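Local coordinates for protein extracellular ligand-binding receptor (Rhodopseudomonas palustris, PDB 4EYQ) that probably serves as the solute-binding receptor of a transport system, binding aromatic acids such as caffeic acid and 3-(4-hydroxyphenyl)pyruvic acid between two lobes, at residues E32-E37 and H286-F291; I141-S146 and E170-P175; I194-S199 and I219-G224. All coordinates share one frame; numbering follows the deposited sequence.

Contact 1 of 3, residues E32-E37 and H286-F291. With ENO (3-(4-hydroxy-phenyl)pyruvic acid), chain B; DHC (caffeic acid), chain C.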
loop_
_atom_site.group_PDB
_atom_site.type_symbol
_atom_site.label_atom_id
_atom_site.label_comp_id
_atom_site.label_asym_id
_atom_site.label_seq_id
_atom_site.Cartn_x
_atom_site.Cartn_y
_atom_site.Cartn_z
ATOM N N GLU A 32 0.499 -2.356 17.383
ATOM C CA GLU A 32 0.099 -2.941 18.681
ATOM C C GLU A 32 -0.137 -4.472 18.622
ATOM O O GLU A 32 -0.137 -5.155 19.652
ATOM C CB GLU A 32 -1.131 -2.211 19.266
ATOM C CG GLU A 32 -1.593 -2.711 20.641
ATOM C CD GLU A 32 -2.888 -2.046 21.098
ATOM O OE1 GLU A 32 -3.246 -0.974 20.549
ATOM O OE2 GLU A 32 -3.560 -2.589 22.004
ATOM N N PHE A 33 -0.336 -5.012 17.423
ATOM C CA PHE A 33 -0.711 -6.413 17.268
ATOM C C PHE A 33 0.354 -7.278 16.605
ATOM O O PHE A 33 0.080 -8.414 16.255
ATOM C CB PHE A 33 -2.028 -6.502 16.482
ATOM C CG PHE A 33 -3.074 -5.540 16.974
ATOM C CD1 PHE A 33 -3.664 -5.713 18.241
ATOM C CD2 PHE A 33 -3.432 -4.437 16.209
ATOM C CE1 PHE A 33 -4.615 -4.818 18.714
ATOM C CE2 PHE A 33 -4.372 -3.528 16.682
ATOM C CZ PHE A 33 -4.968 -3.718 17.934
ATOM N N VAL A 34 1.552 -6.737 16.381
ATOM C CA VAL A 34 2.649 -7.549 15.815
ATOM C C VAL A 34 3.529 -8.159 16.938
ATOM O O VAL A 34 3.428 -7.756 18.095
ATOM C CB VAL A 34 3.503 -6.766 14.797
ATOM C CG1 VAL A 34 2.622 -6.202 13.672
ATOM C CG2 VAL A 34 4.304 -5.662 15.494
ATOM N N ALA A 35 4.357 -9.140 16.576
ATOM C CA ALA A 35 5.290 -9.804 17.490
ATOM C C ALA A 35 6.194 -8.800 18.212
ATOM O O ALA A 35 6.697 -7.841 17.618
ATOM C CB ALA A 35 6.129 -10.827 16.738
ATOM N N LYS A 36 6.377 -9.029 19.501
ATOM C CA LYS A 36 7.211 -8.172 20.334
ATOM C C LYS A 36 8.602 -8.773 20.547
ATOM O O LYS A 36 9.490 -8.153 21.134
ATOM C CB LYS A 36 6.516 -7.952 21.685
ATOM C CG LYS A 36 5.238 -7.114 21.639
ATOM C CD LYS A 36 5.494 -5.686 21.152
ATOM C CE LYS A 36 4.188 -4.919 20.952
ATOM N NZ LYS A 36 3.615 -5.061 19.581
ATOM N N GLU A 37 8.767 -9.997 20.071
ATOM C CA GLU A 37 9.980 -10.762 20.271
ATOM C C GLU A 37 10.052 -11.745 19.103
ATOM O O GLU A 37 9.054 -12.372 18.766
ATOM C CB GLU A 37 9.897 -11.480 21.628
ATOM C CG GLU A 37 10.915 -12.575 21.851
ATOM C CD GLU A 37 10.489 -13.907 21.245
ATOM O OE1 GLU A 37 9.369 -14.376 21.536
ATOM O OE2 GLU A 37 11.270 -14.498 20.479
ATOM N N HIS A 286 -0.712 -3.860 5.631
ATOM C CA HIS A 286 0.703 -3.741 5.271
ATOM C C HIS A 286 1.685 -3.712 6.433
ATOM O O HIS A 286 2.754 -4.350 6.360
ATOM C CB HIS A 286 0.968 -2.546 4.363
ATOM C CG HIS A 286 0.159 -2.551 3.099
ATOM N ND1 HIS A 286 -0.035 -3.669 2.360
ATOM C CD2 HIS A 286 -0.529 -1.530 2.454
ATOM C CE1 HIS A 286 -0.795 -3.367 1.291
ATOM N NE2 HIS A 286 -1.098 -2.066 1.347
ATOM N N SER A 287 1.380 -2.988 7.507
ATOM C CA SER A 287 2.365 -2.986 8.567
ATOM C C SER A 287 2.379 -4.298 9.330
ATOM O O SER A 287 3.458 -4.758 9.730
ATOM C CB SER A 287 2.322 -1.740 9.463
ATOM O OG SER A 287 1.274 -1.782 10.370
ATOM N N PHE A 288 1.194 -4.904 9.492
ATOM C CA PHE A 288 1.096 -6.233 10.068
ATOM C C PHE A 288 1.860 -7.265 9.206
ATOM O O PHE A 288 2.596 -8.148 9.728
ATOM C CB PHE A 288 -0.388 -6.596 10.173
ATOM C CG PHE A 288 -0.671 -7.929 10.782
ATOM C CD1 PHE A 288 -0.872 -8.058 12.157
ATOM C CD2 PHE A 288 -0.844 -9.051 9.968
ATOM C CE1 PHE A 288 -1.215 -9.303 12.714
ATOM C CE2 PHE A 288 -1.166 -10.302 10.509
ATOM C CZ PHE A 288 -1.349 -10.428 11.892
ATOM N N ASP A 289 1.704 -7.169 7.891
ATOM C CA ASP A 289 2.384 -8.143 7.033
ATOM C C ASP A 289 3.911 -7.966 7.030
ATOM O O ASP A 289 4.643 -8.949 6.894
ATOM C CB ASP A 289 1.869 -8.050 5.609
ATOM C CG ASP A 289 0.423 -8.517 5.488
ATOM O OD1 ASP A 289 -0.123 -9.061 6.484
ATOM O OD2 ASP A 289 -0.150 -8.359 4.389
ATOM N N ALA A 290 4.377 -6.722 7.158
ATOM C CA ALA A 290 5.822 -6.462 7.337
ATOM C C ALA A 290 6.408 -7.291 8.490
ATOM O O ALA A 290 7.527 -7.833 8.388
ATOM C CB ALA A 290 6.082 -4.964 7.554
ATOM N N PHE A 291 5.652 -7.408 9.577
ATOM C CA PHE A 291 6.080 -8.249 10.680
ATOM C C PHE A 291 5.938 -9.735 10.439
ATOM O O PHE A 291 6.734 -10.489 10.953
ATOM C CB PHE A 291 5.501 -7.772 12.027
ATOM C CG PHE A 291 6.242 -6.566 12.566
ATOM C CD1 PHE A 291 5.945 -5.281 12.086
ATOM C CD2 PHE A 291 7.289 -6.712 13.489
ATOM C CE1 PHE A 291 6.645 -4.154 12.526
ATOM C CE2 PHE A 291 7.975 -5.581 13.943
ATOM C CZ PHE A 291 7.648 -4.303 13.451
HETATM O O4 ENO B . 1.202 4.921 -2.346
HETATM C C9 ENO B . -0.755 3.134 0.131
HETATM C C8 ENO B . -0.915 1.774 0.331
HETATM C C7 ENO B . -1.388 0.973 -0.701
HETATM C C6 ENO B . -1.699 1.507 -1.951
HETATM C C5 ENO B . -1.539 2.880 -2.133
HETATM C C4 ENO B . -1.061 3.694 -1.102
HETATM O O3 ENO B . -1.523 -0.355 -0.466
HETATM C C3 ENO B . -0.912 5.197 -1.291
HETATM C C2 ENO B . 0.292 5.675 -2.053
HETATM C C1 ENO B . 0.343 7.092 -2.428
HETATM O O2 ENO B . 1.299 7.501 -3.117
HETATM O O1 ENO B . -0.575 7.872 -2.066
HETATM C C1 DHC C . 0.116 7.121 -2.610
HETATM O O1 DHC C . -0.768 7.945 -2.261
HETATM C C2 DHC C . -0.147 5.663 -2.564
HETATM C C3 DHC C . -0.779 5.140 -1.532
HETATM C "C1'" DHC C . -1.059 3.684 -1.439
HETATM C "C2'" DHC C . -0.822 3.083 -0.217
HETATM C "C3'" DHC C . -1.077 1.736 -0.060
HETATM C "C4'" DHC C . -1.594 0.948 -1.211
HETATM C "C5'" DHC C . -1.806 1.574 -2.431
HETATM C "C6'" DHC C . -1.539 2.942 -2.530
HETATM O "O4'" DHC C . -1.845 -0.381 -1.069
HETATM O "O3'" DHC C . -0.842 1.173 1.149
HETATM O O2 DHC C . 1.235 7.504 -3.010
#
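In the hydrophobic core of one of the two lobes of this periplasmic binding protein fold, Val-34 of the loop 32-37 is pressed onto Phe-291 of helix 282-301. The loop links helix 21-30 to strand 37-38. Val-34 meets the ring nearly square-on: its CG2 sits 3.6 Å from the centroid of the Phe-291 ring, 12° off the normal, a CH-pi contact over the face. Its CB is also close, 3.5 Å from Phe-291 CG. With CG1 anti to its own carbonyl carbon (chi1 -56°), the second methyl is directed at the helix itself, Val-34 CG1 lying 3.9 Å from Phe-288 CA. A branched, compact valine thus serves two aromatic residues one helical turn apart. Phe-288, with CG anti to its backbone N (chi1 -178°), brings CE1 to within 3.9 Å of Phe-33 O and packs against Leu-267 of helix 261-275. Phe-291 is further enclosed by Ile-43, Met-45 and Met-74, an apolar setting that suits a large ring. The loop is steadied from its own side, where Lys-36 NZ reaches back to Val-34 O at 3.1 Å and also bonds Leu-31 O. Ala-35 O, by contrast, is buried with no polar partner. At the pocket end of the segment, His-286 offers the edge of its imidazole to the ligand, NE2 donating to caffeic acid O4' at 3.0 Å.

Contact 2 of 3, residues I141-S146 and E170-P175; sequences IGYSDS and ERFARP. With DHC (caffeic acid), chain C; ENO (3-(4-hydroxy-phenyl)pyruvic acid), chain B.
The Tyr-143 ring, at the C-terminal end of a beta-alpha-beta unit, carries Arg-174 CG over one face, 3.7 Å from the ring centroid in a CH-pi contact, while a carboxylate oxygen of the ligand, O1, lies at the ring edge. The unit is made of the parallel strands 137-143 and 165-172 and of helix 146-161, which begins just after Asp-145. The Arg-174 guanidinium in turn has Tyr-143 CD2 over one face, the two planes 36° apart, and at its edge both the carboxylate of Asp-145 and that of the bound acid. Phe-172 meets the tyrosine obliquely, their planes 59° apart and Tyr-143 CD1 above the phenylalanine face toward its rim. Arginine suits this place because its flat cation can serve two anions at once. Extended from CG to NE, it grips Asp-145 side-on: Arg-174 NE meets Asp-145 OD2 at 2.6 Å, almost straight at 170°, and NH2 meets OD1 at 3.1 Å, each on the syn side. NH2 also donates to caffeic acid O2 at 2.7 Å, and NH1 to its O1 at 2.9 Å. Asp-145 therefore positions the residue that receives the ligand carboxylate, and it doubles as N-cap of the helix, with OD1 accepting from Tyr-147 N. Tyr-143 OH is turned to Ser-199 N. The strands themselves are joined by Gly-142 N to Glu-170 O and Phe-172 N to Gly-142 O. Arg-171, which also has salt bridges with Glu-169 and Asp-149, donates from NH1 to Tyr-143 O at 2.9 Å, in the carbonyl plane. Where the first strand turns away, Ser-144 N bonds Phe-172 O at 2.9 Å.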
loop_
_atom_site.group_PDB
_atom_site.type_symbol
_atom_site.label_atom_id
_atom_site.label_comp_id
_atom_site.label_asym_id
_atom_site.label_seq_id
_atom_site.Cartn_x
_atom_site.Cartn_y
_atom_site.Cartn_z
ATOM N N ILE A 141 -8.106 10.805 -13.551
ATOM C CA ILE A 141 -7.719 11.935 -12.693
ATOM C C ILE A 141 -6.864 11.381 -11.535
ATOM O O ILE A 141 -7.328 10.526 -10.755
ATOM C CB ILE A 141 -8.932 12.797 -12.224
ATOM C CG1 ILE A 141 -8.433 13.912 -11.287
ATOM C CG2 ILE A 141 -10.006 11.941 -11.523
ATOM C CD1 ILE A 141 -9.477 14.936 -10.864
ATOM N N GLY A 142 -5.595 11.800 -11.468
ATOM C CA GLY A 142 -4.689 11.295 -10.401
ATOM C C GLY A 142 -3.700 12.335 -9.928
ATOM O O GLY A 142 -3.672 13.426 -10.492
ATOM N N TYR A 143 -2.905 12.004 -8.891
ATOM C CA TYR A 143 -1.865 12.903 -8.357
ATOM C C TYR A 143 -0.854 13.283 -9.450
ATOM O O TYR A 143 -0.538 12.486 -10.333
ATOM C CB TYR A 143 -1.104 12.246 -7.188
ATOM C CG TYR A 143 -1.930 11.904 -5.943
ATOM C CD1 TYR A 143 -2.948 12.750 -5.488
ATOM C CD2 TYR A 143 -1.679 10.743 -5.211
ATOM C CE1 TYR A 143 -3.687 12.443 -4.354
ATOM C CE2 TYR A 143 -2.424 10.415 -4.064
ATOM C CZ TYR A 143 -3.415 11.272 -3.632
ATOM O OH TYR A 143 -4.160 10.977 -2.502
ATOM N N SER A 144 -0.359 14.513 -9.414
ATOM C CA SER A 144 0.776 14.898 -10.264
ATOM C C SER A 144 2.110 14.505 -9.610
ATOM O O SER A 144 3.009 15.340 -9.434
ATOM C CB SER A 144 0.752 16.393 -10.533
ATOM O OG SER A 144 0.500 17.076 -9.321
ATOM N N ASP A 145 2.231 13.236 -9.246
ATOM C CA ASP A 145 3.497 12.691 -8.756
ATOM C C ASP A 145 3.614 11.207 -9.151
ATOM O O ASP A 145 2.769 10.689 -9.912
ATOM C CB ASP A 145 3.701 12.940 -7.249
ATOM C CG ASP A 145 2.621 12.302 -6.360
ATOM O OD1 ASP A 145 2.204 11.135 -6.571
ATOM O OD2 ASP A 145 2.209 12.978 -5.392
ATOM N N SER A 146 4.653 10.543 -8.650
ATOM C CA SER A 146 4.966 9.203 -9.082
ATOM C C SER A 146 3.838 8.178 -8.835
ATOM O O SER A 146 3.709 7.253 -9.621
ATOM C CB SER A 146 6.324 8.728 -8.522
ATOM O OG SER A 146 6.354 8.841 -7.117
ATOM N N GLU A 170 -6.392 14.150 -16.388
ATOM C CA GLU A 170 -6.259 15.293 -15.478
ATOM C C GLU A 170 -5.406 14.923 -14.263
ATOM O O GLU A 170 -5.393 13.757 -13.825
ATOM C CB GLU A 170 -7.632 15.805 -15.018
ATOM C CG GLU A 170 -8.525 16.376 -16.129
ATOM C CD GLU A 170 -7.914 17.578 -16.835
ATOM O OE1 GLU A 170 -7.352 18.479 -16.166
ATOM O OE2 GLU A 170 -8.005 17.625 -18.073
ATOM N N ARG A 171 -4.700 15.922 -13.720
ATOM C CA ARG A 171 -3.914 15.747 -12.493
ATOM C C ARG A 171 -4.281 16.762 -11.407
ATOM O O ARG A 171 -4.691 17.884 -11.719
ATOM C CB ARG A 171 -2.398 15.819 -12.769
ATOM C CG ARG A 171 -1.845 14.789 -13.744
ATOM C CD ARG A 171 -2.153 13.327 -13.377
ATOM N NE ARG A 171 -1.526 12.457 -14.370
ATOM C CZ ARG A 171 -0.371 11.800 -14.198
ATOM N NH1 ARG A 171 0.302 11.816 -13.030
ATOM N NH2 ARG A 171 0.116 11.088 -15.202
ATOM N N PHE A 172 -4.102 16.364 -10.143
ATOM C CA PHE A 172 -4.150 17.289 -9.013
ATOM C C PHE A 172 -3.065 16.982 -7.971
ATOM O O PHE A 172 -2.461 15.905 -7.995
ATOM C CB PHE A 172 -5.534 17.342 -8.371
ATOM C CG PHE A 172 -5.943 16.090 -7.646
ATOM C CD1 PHE A 172 -6.275 14.933 -8.336
ATOM C CD2 PHE A 172 -6.056 16.095 -6.261
ATOM C CE1 PHE A 172 -6.705 13.784 -7.646
ATOM C CE2 PHE A 172 -6.487 14.968 -5.559
ATOM C CZ PHE A 172 -6.806 13.812 -6.254
ATOM N N ALA A 173 -2.813 17.949 -7.087
ATOM C CA ALA A 173 -1.810 17.816 -6.035
ATOM C C ALA A 173 -2.488 17.337 -4.752
ATOM O O ALA A 173 -3.677 17.634 -4.500
ATOM C CB ALA A 173 -1.089 19.140 -5.812
ATOM N N ARG A 174 -1.731 16.572 -3.965
ATOM C CA ARG A 174 -2.200 15.986 -2.718
ATOM C C ARG A 174 -2.890 16.948 -1.722
ATOM O O ARG A 174 -3.856 16.546 -1.074
ATOM C CB ARG A 174 -1.041 15.263 -2.034
ATOM C CG ARG A 174 -0.666 13.952 -2.702
ATOM C CD ARG A 174 0.643 13.373 -2.193
ATOM N NE ARG A 174 1.082 12.310 -3.092
ATOM C CZ ARG A 174 0.822 11.021 -2.886
ATOM N NH1 ARG A 174 0.129 10.649 -1.792
ATOM N NH2 ARG A 174 1.239 10.113 -3.776
ATOM N N PRO A 175 -2.398 18.205 -1.580
ATOM C CA PRO A 175 -3.073 19.099 -0.622
ATOM C C PRO A 175 -4.243 19.906 -1.193
ATOM O O PRO A 175 -4.865 20.667 -0.451
ATOM C CB PRO A 175 -1.956 20.068 -0.185
ATOM C CG PRO A 175 -0.681 19.544 -0.798
ATOM C CD PRO A 175 -1.123 18.794 -2.025
HETATM C C1 DHC C . 0.116 7.121 -2.610
HETATM O O1 DHC C . -0.768 7.945 -2.261
HETATM C C2 DHC C . -0.147 5.663 -2.564
HETATM C C3 DHC C . -0.779 5.140 -1.532
HETATM C "C1'" DHC C . -1.059 3.684 -1.439
HETATM C "C2'" DHC C . -0.822 3.083 -0.217
HETATM C "C3'" DHC C . -1.077 1.736 -0.060
HETATM C "C4'" DHC C . -1.594 0.948 -1.211
HETATM C "C5'" DHC C . -1.806 1.574 -2.431
HETATM C "C6'" DHC C . -1.539 2.942 -2.530
HETATM O "O4'" DHC C . -1.845 -0.381 -1.069
HETATM O "O3'" DHC C . -0.842 1.173 1.149
HETATM O O2 DHC C . 1.235 7.504 -3.010
HETATM O O4 ENO B . 1.202 4.921 -2.346
HETATM C C9 ENO B . -0.755 3.134 0.131
HETATM C C8 ENO B . -0.915 1.774 0.331
HETATM C C7 ENO B . -1.388 0.973 -0.701
HETATM C C6 ENO B . -1.699 1.507 -1.951
HETATM C C5 ENO B . -1.539 2.880 -2.133
HETATM C C4 ENO B . -1.061 3.694 -1.102
HETATM O O3 ENO B . -1.523 -0.355 -0.466
HETATM C C3 ENO B . -0.912 5.197 -1.291
HETATM C C2 ENO B . 0.292 5.675 -2.053
HETATM C C1 ENO B . 0.343 7.092 -2.428
HETATM O O2 ENO B . 1.299 7.501 -3.117
HETATM O O1 ENO B . -0.575 7.872 -2.066
#

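Contact 3 of 3, residues I194-S199 and I219-G224. With DHC (caffeic acid), chain C; ENO (3-(4-hydroxy-phenyl)pyruvic acid), chain B.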
loop_
_atom_site.group_PDB
_atom_site.type_symbol
_atom_site.label_atom_id
_atom_site.label_comp_id
_atom_site.label_asym_id
_atom_site.label_seq_id
_atom_site.Cartn_x
_atom_site.Cartn_y
_atom_site.Cartn_z
ATOM N N ILE A 194 -14.518 6.666 -15.341
ATOM C CA ILE A 194 -13.338 7.428 -14.829
ATOM C C ILE A 194 -12.556 6.570 -13.812
ATOM O O ILE A 194 -13.148 5.933 -12.902
ATOM C CB ILE A 194 -13.739 8.813 -14.250
ATOM C CG1 ILE A 194 -14.215 9.733 -15.391
ATOM C CG2 ILE A 194 -12.589 9.467 -13.438
ATOM C CD1 ILE A 194 -15.019 10.919 -14.938
ATOM N N LEU A 195 -11.236 6.512 -14.022
ATOM C CA LEU A 195 -10.304 5.985 -13.037
ATOM C C LEU A 195 -9.661 7.115 -12.227
ATOM O O LEU A 195 -9.108 8.063 -12.794
ATOM C CB LEU A 195 -9.206 5.143 -13.728
ATOM C CG LEU A 195 -8.085 4.620 -12.823
ATOM C CD1 LEU A 195 -8.598 3.590 -11.808
ATOM C CD2 LEU A 195 -6.899 4.078 -13.643
ATOM N N VAL A 196 -9.740 7.007 -10.900
ATOM C CA VAL A 196 -9.119 7.974 -9.981
ATOM C C VAL A 196 -7.814 7.361 -9.447
ATOM O O VAL A 196 -7.845 6.276 -8.883
ATOM C CB VAL A 196 -10.075 8.285 -8.792
ATOM C CG1 VAL A 196 -9.396 9.205 -7.778
ATOM C CG2 VAL A 196 -11.373 8.898 -9.297
ATOM N N GLY A 197 -6.674 8.025 -9.651
ATOM C CA GLY A 197 -5.371 7.581 -9.066
ATOM C C GLY A 197 -4.977 8.405 -7.829
ATOM O O GLY A 197 -4.221 9.395 -7.919
ATOM N N ALA A 198 -5.493 8.019 -6.656
ATOM C CA ALA A 198 -5.240 8.798 -5.443
ATOM C C ALA A 198 -5.371 7.858 -4.272
ATOM O O ALA A 198 -5.360 6.641 -4.473
ATOM C CB ALA A 198 -6.228 9.963 -5.336
ATOM N N SER A 199 -5.446 8.383 -3.050
ATOM C CA SER A 199 -5.474 7.512 -1.868
ATOM C C SER A 199 -6.131 8.220 -0.697
ATOM O O SER A 199 -6.298 9.449 -0.729
ATOM C CB SER A 199 -4.044 7.108 -1.476
ATOM O OG SER A 199 -3.187 8.246 -1.426
ATOM N N ILE A 219 -17.201 5.014 -11.753
ATOM C CA ILE A 219 -15.939 5.479 -11.185
ATOM C C ILE A 219 -15.211 4.333 -10.524
ATOM O O ILE A 219 -15.794 3.546 -9.744
ATOM C CB ILE A 219 -16.108 6.653 -10.193
ATOM C CG1 ILE A 219 -16.844 7.832 -10.847
ATOM C CG2 ILE A 219 -14.757 7.104 -9.623
ATOM C CD1 ILE A 219 -17.284 8.846 -9.794
ATOM N N TYR A 220 -13.933 4.254 -10.872
ATOM C CA TYR A 220 -13.013 3.204 -10.414
ATOM C C TYR A 220 -11.932 3.839 -9.530
ATOM O O TYR A 220 -11.378 4.918 -9.853
ATOM C CB TYR A 220 -12.366 2.478 -11.618
ATOM C CG TYR A 220 -13.300 1.587 -12.424
ATOM C CD1 TYR A 220 -14.142 2.139 -13.415
ATOM C CD2 TYR A 220 -13.334 0.192 -12.230
ATOM C CE1 TYR A 220 -15.005 1.330 -14.170
ATOM C CE2 TYR A 220 -14.188 -0.626 -12.993
ATOM C CZ TYR A 220 -15.022 -0.050 -13.957
ATOM O OH TYR A 220 -15.874 -0.814 -14.729
ATOM N N GLN A 221 -11.655 3.181 -8.403
ATOM C CA GLN A 221 -10.655 3.647 -7.446
ATOM C C GLN A 221 -9.576 2.590 -7.259
ATOM O O GLN A 221 -9.845 1.387 -7.461
ATOM C CB GLN A 221 -11.314 3.940 -6.071
ATOM C CG GLN A 221 -12.254 5.163 -6.021
ATOM C CD GLN A 221 -11.534 6.498 -5.851
ATOM O OE1 GLN A 221 -10.327 6.543 -5.576
ATOM N NE2 GLN A 221 -12.271 7.598 -6.012
ATOM N N THR A 222 -8.385 3.035 -6.811
ATOM C CA THR A 222 -7.228 2.176 -6.624
ATOM C C THR A 222 -7.216 1.657 -5.185
ATOM O O THR A 222 -8.012 2.094 -4.356
ATOM C CB THR A 222 -5.917 2.928 -6.875
ATOM O OG1 THR A 222 -5.676 3.855 -5.805
ATOM C CG2 THR A 222 -5.967 3.703 -8.251
ATOM N N HIS A 223 -6.282 0.755 -4.897
ATOM C CA HIS A 223 -6.127 0.192 -3.545
ATOM C C HIS A 223 -5.646 1.161 -2.478
ATOM O O HIS A 223 -5.782 0.877 -1.275
ATOM C CB HIS A 223 -5.333 -1.123 -3.601
ATOM C CG HIS A 223 -3.954 -1.009 -4.272
ATOM N ND1 HIS A 223 -3.735 -0.293 -5.420
ATOM C CD2 HIS A 223 -2.730 -1.623 -3.948
ATOM C CE1 HIS A 223 -2.415 -0.405 -5.781
ATOM N NE2 HIS A 223 -1.806 -1.232 -4.885
ATOM N N GLY A 224 -5.112 2.321 -2.900
ATOM C CA GLY A 224 -4.871 3.451 -1.992
ATOM C C GLY A 224 -6.104 4.019 -1.266
ATOM O O GLY A 224 -5.957 4.665 -0.222
HETATM C C1 DHC C . 0.116 7.121 -2.610
HETATM O O1 DHC C . -0.768 7.945 -2.261
HETATM C C2 DHC C . -0.147 5.663 -2.564
HETATM C C3 DHC C . -0.779 5.140 -1.532
HETATM C "C1'" DHC C . -1.059 3.684 -1.439
HETATM C "C2'" DHC C . -0.822 3.083 -0.217
HETATM C "C3'" DHC C . -1.077 1.736 -0.060
HETATM C "C4'" DHC C . -1.594 0.948 -1.211
HETATM C "C5'" DHC C . -1.806 1.574 -2.431
HETATM C "C6'" DHC C . -1.539 2.942 -2.530
HETATM O "O4'" DHC C . -1.845 -0.381 -1.069
HETATM O "O3'" DHC C . -0.842 1.173 1.149
HETATM O O2 DHC C . 1.235 7.504 -3.010
HETATM O O4 ENO B . 1.202 4.921 -2.346
HETATM C C9 ENO B . -0.755 3.134 0.131
HETATM C C8 ENO B . -0.915 1.774 0.331
HETATM C C7 ENO B . -1.388 0.973 -0.701
HETATM C C6 ENO B . -1.699 1.507 -1.951
HETATM C C5 ENO B . -1.539 2.880 -2.133
HETATM C C4 ENO B . -1.061 3.694 -1.102
HETATM O O3 ENO B . -1.523 -0.355 -0.466
HETATM C C3 ENO B . -0.912 5.197 -1.291
HETATM C C2 ENO B . 0.292 5.675 -2.053
HETATM C C1 ENO B . 0.343 7.092 -2.428
HETATM O O2 ENO B . 1.299 7.501 -3.117
HETATM O O1 ENO B . -0.575 7.872 -2.066
HETATM O O HOH W 1 -7.859 5.895 -6.316
#
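Parallel strands 194-197 and 219-221, inclined at 27°, are tied by Tyr-220 N to Ile-194 O (2.7 Å) and Val-196 N to Tyr-220 O (2.9 Å), the pairing of a beta-alpha-beta unit whose helix is 204-212. On the side covered by that helix, the beta-branched Val-196 and Ile-219 meet, CG2 to CG2 at 3.8 Å. Gln-221 lies alongside Val-196, bent at chi2 (-82°), and its NE2 is held by Gln-207 and Ala-203. On the side of helix 119-132, Leu-195 crosses Tyr-220 at about a right angle, CD1 against CB, with the tyrosine hydroxyl bonded to His-129. Past the strands the chains spread, and a water stands between them, accepting from Thr-222 N at 2.9 Å and from Ala-198 N at 3.2 Å, while Val-196 O and Gln-221 OE1 also lie against it. Thr-222 OG1 and Tyr-147 OH share a hydrogen bond. The two loops then close together again over the ligand. Gly-224, lacking a side chain, lets the backbones approach, with its O 3.3 Å from Ser-199 CA. The caffeic acid ring turns its edge to His-223, C5' lying over the centre of the imidazole face, and Ser-199 OG comes within 2.6 Å of caffeic acid O1.

Contacts 2 and 3 lie in one lobe and contact 1 in the other, on opposite sides of the chain's centre; the centre of contact 1 is about 31 Å from that of contact 2 and about 27 Å from that of contact 3. Contacts 2 and 3, with centres about 11 Å apart, belong to one sheet, where Ile-141 O probably accepts from Gly-197 N at 2.8 Å. All three reach the ligand cleft, where the two acids occupy the same place. Residues 170-175 and 194-199 take the carboxylate end of the acid, and residues 286-291 its phenolic end across the cleft, consistent with a ligand bridging two lobes; Thr-79 and Gln-282 also bond the ligand.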